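Local coordinates for protein transcriptional regulator, AsnC family (Agrobacterium tumefaciens str. C58, PDB 3I4P) that probably regulates transcription as a sequence-specific DNA-binding protein of the Lrp/AsnC family and binds calcium, at residues Arg6-Ile11 with Gln39-Asp44. Sequence-based numbering, arbitrary orientation. Where two conformers were deposited one is given.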
ATOM      1  N   ARG A   6      -1.051 -18.292 -41.293  1.00 33.90           N
ATOM      2  CA  ARG A   6      -0.193 -18.090 -40.141  1.00 33.89           C
ATOM      3  C   ARG A   6       1.307 -17.987 -40.501  1.00 33.60           C
ATOM      4  O   ARG A   6       2.006 -17.087 -39.969  1.00 32.31           O
ATOM      5  CB  ARG A   6      -0.421 -19.181 -39.107  1.00 33.51           C
ATOM      6  CG  ARG A   6       0.351 -18.946 -37.808  1.00 35.19           C
ATOM      7  CD  ARG A   6       0.393 -20.196 -36.976  1.00 38.98           C
ATOM      8  NE  ARG A   6      -0.681 -20.230 -36.016  1.00 41.25           N
ATOM      9  CZ  ARG A   6      -1.257 -21.333 -35.558  1.00 41.32           C
ATOM     10  NH1 ARG A   6      -0.902 -22.537 -36.007  1.00 41.76           N
ATOM     11  NH2 ARG A   6      -2.234 -21.216 -34.664  1.00 41.59           N
ATOM     12  N   LYS A   7       1.789 -18.888 -41.376  1.00 32.98           N
ATOM     13  CA  LYS A   7       3.184 -18.840 -41.847  1.00 33.51           C
ATOM     14  C   LYS A   7       3.475 -17.505 -42.532  1.00 32.99           C
ATOM     15  O   LYS A   7       4.520 -16.924 -42.310  1.00 32.89           O
ATOM     16  CB  LYS A   7       3.487 -19.955 -42.844  1.00 34.41           C
ATOM     17  CG  LYS A   7       3.672 -21.351 -42.257  1.00 36.56           C
ATOM     18  CD  LYS A   7       3.505 -22.422 -43.341  1.00 40.06           C
ATOM     19  CE  LYS A   7       4.486 -23.590 -43.204  1.00 42.32           C
ATOM     20  NZ  LYS A   7       5.580 -23.506 -44.246  1.00 45.26           N
ATOM     21  N   ILE A   8       2.536 -17.026 -43.349  1.00 32.82           N
ATOM     22  CA  ILE A   8       2.662 -15.715 -44.015  1.00 33.14           C
ATOM     23  C   ILE A   8       2.757 -14.566 -42.996  1.00 32.73           C
ATOM     24  O   ILE A   8       3.681 -13.774 -43.046  1.00 32.79           O
ATOM     25  CB  ILE A   8       1.504 -15.462 -45.063  1.00 33.42           C
ATOM     26  CG1 ILE A   8       1.616 -16.463 -46.235  1.00 33.70           C
ATOM     27  CG2 ILE A   8       1.539 -13.999 -45.587  1.00 29.13           C
ATOM     28  CD1 ILE A   8       0.360 -16.536 -47.153  1.00 32.98           C
ATOM     29  N   LEU A   9       1.814 -14.529 -42.062  1.00 32.79           N
ATOM     30  CA  LEU A   9       1.770 -13.511 -41.002  1.00 32.82           C
ATOM     31  C   LEU A   9       2.987 -13.519 -40.088  1.00 33.22           C
ATOM     32  O   LEU A   9       3.444 -12.457 -39.624  1.00 33.29           O
ATOM     33  CB  LEU A   9       0.497 -13.649 -40.158  1.00 31.85           C
ATOM     34  CG  LEU A   9      -0.820 -13.371 -40.889  1.00 30.81           C
ATOM     35  CD1 LEU A   9      -2.025 -13.690 -39.988  1.00 31.10           C
ATOM     36  CD2 LEU A   9      -0.864 -11.951 -41.464  1.00 27.00           C
ATOM     37  N   ARG A  10       3.525 -14.698 -39.826  1.00 33.68           N
ATOM     38  CA  ARG A  10       4.694 -14.798 -38.949  1.00 34.31           C
ATOM     39  C   ARG A  10       5.911 -14.067 -39.535  1.00 33.99           C
ATOM     40  O   ARG A  10       6.704 -13.446 -38.798  1.00 34.09           O
ATOM     41  CB  ARG A  10       4.993 -16.258 -38.701  1.00 34.43           C
ATOM     42  CG  ARG A  10       6.203 -16.574 -37.845  1.00 36.64           C
ATOM     43  CD  ARG A  10       6.064 -18.097 -37.389  1.00 38.46           C
ATOM     44  NE  ARG A  10       5.083 -18.220 -36.289  1.00 39.59           N
ATOM     45  CZ  ARG A  10       4.174 -19.183 -36.128  1.00 42.22           C
ATOM     46  NH1 ARG A  10       4.059 -20.192 -37.013  1.00 45.84           N
ATOM     47  NH2 ARG A  10       3.371 -19.154 -35.054  1.00 40.04           N
ATOM     48  N   ILE A  11       6.044 -14.137 -40.861  1.00 33.37           N
ATOM     49  CA  ILE A  11       7.109 -13.438 -41.548  1.00 32.89           C
ATOM     50  C   ILE A  11       6.743 -11.942 -41.668  1.00 32.66           C
ATOM     51  O   ILE A  11       7.577 -11.088 -41.390  1.00 31.51           O
ATOM     52  CB  ILE A  11       7.404 -14.041 -42.925  1.00 32.83           C
ATOM     53  CG1 ILE A  11       7.834 -15.515 -42.759  1.00 32.64           C
ATOM     54  CG2 ILE A  11       8.478 -13.200 -43.663  1.00 31.10           C
ATOM     55  CD1 ILE A  11       7.861 -16.327 -44.032  1.00 29.79           C
ATOM     56  N   GLN A  39      -3.698 -10.294 -49.795  0.60 13.64           N
ATOM     57  CA  GLN A  39      -4.775  -9.367 -50.166  0.60 13.71           C
ATOM     58  C   GLN A  39      -6.044  -9.572 -49.330  0.60 14.00           C
ATOM     59  O   GLN A  39      -6.649  -8.605 -48.855  0.60 14.32           O
ATOM     60  CB  GLN A  39      -5.117  -9.510 -51.656  0.60 13.44           C
ATOM     61  CG  GLN A  39      -6.303  -8.650 -52.112  0.60 13.02           C
ATOM     62  CD  GLN A  39      -6.430  -8.550 -53.617  0.60 12.51           C
ATOM     63  OE1 GLN A  39      -6.208  -7.492 -54.197  0.60 11.50           O
ATOM     64  NE2 GLN A  39      -6.790  -9.653 -54.256  0.60 13.02           N
ATOM     65  N   LYS A  40      -6.445 -10.833 -49.172  1.00 14.12           N
ATOM     66  CA  LYS A  40      -7.637 -11.209 -48.384  1.00 14.01           C
ATOM     67  C   LYS A  40      -7.473 -10.727 -46.924  1.00 13.50           C
ATOM     68  O   LYS A  40      -8.403 -10.191 -46.326  1.00 12.32           O
ATOM     69  CB  LYS A  40      -7.836 -12.741 -48.405  1.00 14.32           C
ATOM     70  CG  LYS A  40      -9.297 -13.261 -48.609  1.00 16.26           C
ATOM     71  CD  LYS A  40     -10.113 -13.450 -47.308  1.00 17.55           C
ATOM     72  CE  LYS A  40     -11.402 -14.281 -47.521  1.00 17.15           C
HETATM   73  N   MSE A  41      -6.277 -10.930 -46.376  1.00 13.35           N
HETATM   74  CA  MSE A  41      -5.985 -10.577 -44.992  1.00 13.51           C
HETATM   75  C   MSE A  41      -5.932  -9.075 -44.768  1.00 13.84           C
HETATM   76  O   MSE A  41      -6.321  -8.608 -43.692  1.00 13.73           O
HETATM   77  CB  MSE A  41      -4.699 -11.265 -44.505  1.00 13.63           C
HETATM   78  CG  MSE A  41      -4.959 -12.739 -44.180  1.00 12.43           C
HETATM   79 SE   MSE A  41      -3.539 -13.670 -43.321  0.50 11.05          SE
HETATM   80  CE  MSE A  41      -2.274 -13.764 -44.748  1.00  5.23           C
ATOM     81  N   GLU A  42      -5.489  -8.329 -45.785  1.00 14.27           N
ATOM     82  CA  GLU A  42      -5.549  -6.864 -45.775  1.00 14.83           C
ATOM     83  C   GLU A  42      -7.004  -6.356 -45.836  1.00 15.24           C
ATOM     84  O   GLU A  42      -7.407  -5.517 -45.001  1.00 15.10           O
ATOM     85  CB  GLU A  42      -4.768  -6.284 -46.958  1.00 14.88           C
ATOM     86  CG  GLU A  42      -3.284  -6.567 -46.924  1.00 14.42           C
ATOM     87  CD  GLU A  42      -2.545  -6.114 -48.169  1.00 13.94           C
ATOM     88  OE1 GLU A  42      -3.169  -5.697 -49.192  1.00 13.73           O
ATOM     89  OE2 GLU A  42      -1.294  -6.192 -48.104  1.00 14.00           O
ATOM     90  N   GLU A  43      -7.766  -6.854 -46.828  1.00 14.95           N
ATOM     91  CA  GLU A  43      -9.200  -6.537 -46.989  1.00 15.03           C
ATOM     92  C   GLU A  43     -10.015  -6.825 -45.727  1.00 14.69           C
ATOM     93  O   GLU A  43     -10.818  -6.002 -45.303  1.00 14.87           O
ATOM     94  CB  GLU A  43      -9.800  -7.319 -48.166  1.00 15.25           C
ATOM     95  CG  GLU A  43      -9.447  -6.737 -49.527  1.00 16.78           C
ATOM     96  CD  GLU A  43      -9.743  -7.688 -50.690  1.00 19.61           C
ATOM     97  OE1 GLU A  43     -10.274  -8.812 -50.451  1.00 19.32           O
ATOM     98  OE2 GLU A  43      -9.438  -7.302 -51.857  1.00 22.09           O
ATOM     99  N   ASP A  44      -9.782  -7.994 -45.130  1.00 14.40           N
ATOM    100  CA  ASP A  44     -10.434  -8.394 -43.880  1.00 14.48           C
ATOM    101  C   ASP A  44      -9.913  -7.634 -42.648  1.00 13.34           C
ATOM    102  O   ASP A  44     -10.514  -7.721 -41.594  1.00 13.51           O
ATOM    103  CB  ASP A  44     -10.255  -9.901 -43.620  1.00 14.55           C
ATOM    104  CG  ASP A  44     -10.896 -10.767 -44.684  1.00 16.88           C
ATOM    105  OD1 ASP A  44     -11.575 -10.220 -45.599  1.00 19.38           O
ATOM    106  OD2 ASP A  44     -10.698 -12.008 -44.609  1.00 19.29           O
TER
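A buried, wholly apolar helix-to-helix contact joins Ile-8 and Leu-9 of helix 3-12 to Met-41, modelled as selenomethionine, in the C-terminal part of helix 31-43 in the DNA-binding domain. Met-41 reaches about halfway across the gap: the CA atoms of Leu-9 and Met-41 are 9.2 Å apart, and no hydrogen bond crosses. Its CB points at the first helix, CG lies anti to the carbonyl carbon (chi1 -77°), and the chain runs out extended through chi2 before bending at chi3 (-70°). With that bend, SE meets Leu-9 and CE reaches both residues. SE faces the branched end of Leu-9, lying 3.7 Å from its CG and equally close to both methyls, CD1 and CD2. CE turns toward Ile-8, where it stands 3.9 Å from CG2, the branch anti to the backbone N, while remaining 4.0 Å from Leu-9 CD2. The methyl thus sits against both residues, and Met-41 supplies more than half of the 142 Å² buried in total. Around this point, Ile-8 also packs on Val-27 of helix 20-27 and on Ile-38, whereas Leu-9 reaches Val-46 and Ile-47 of its own chain and Leu-54 of the second subunit. Met-41 itself touches Ile-47, at the start of strand 47-54. Closure of the first helix over the C-terminal part of the third, probably the recognition helix, is characteristic of the three-helix core of a winged helix-turn-helix domain.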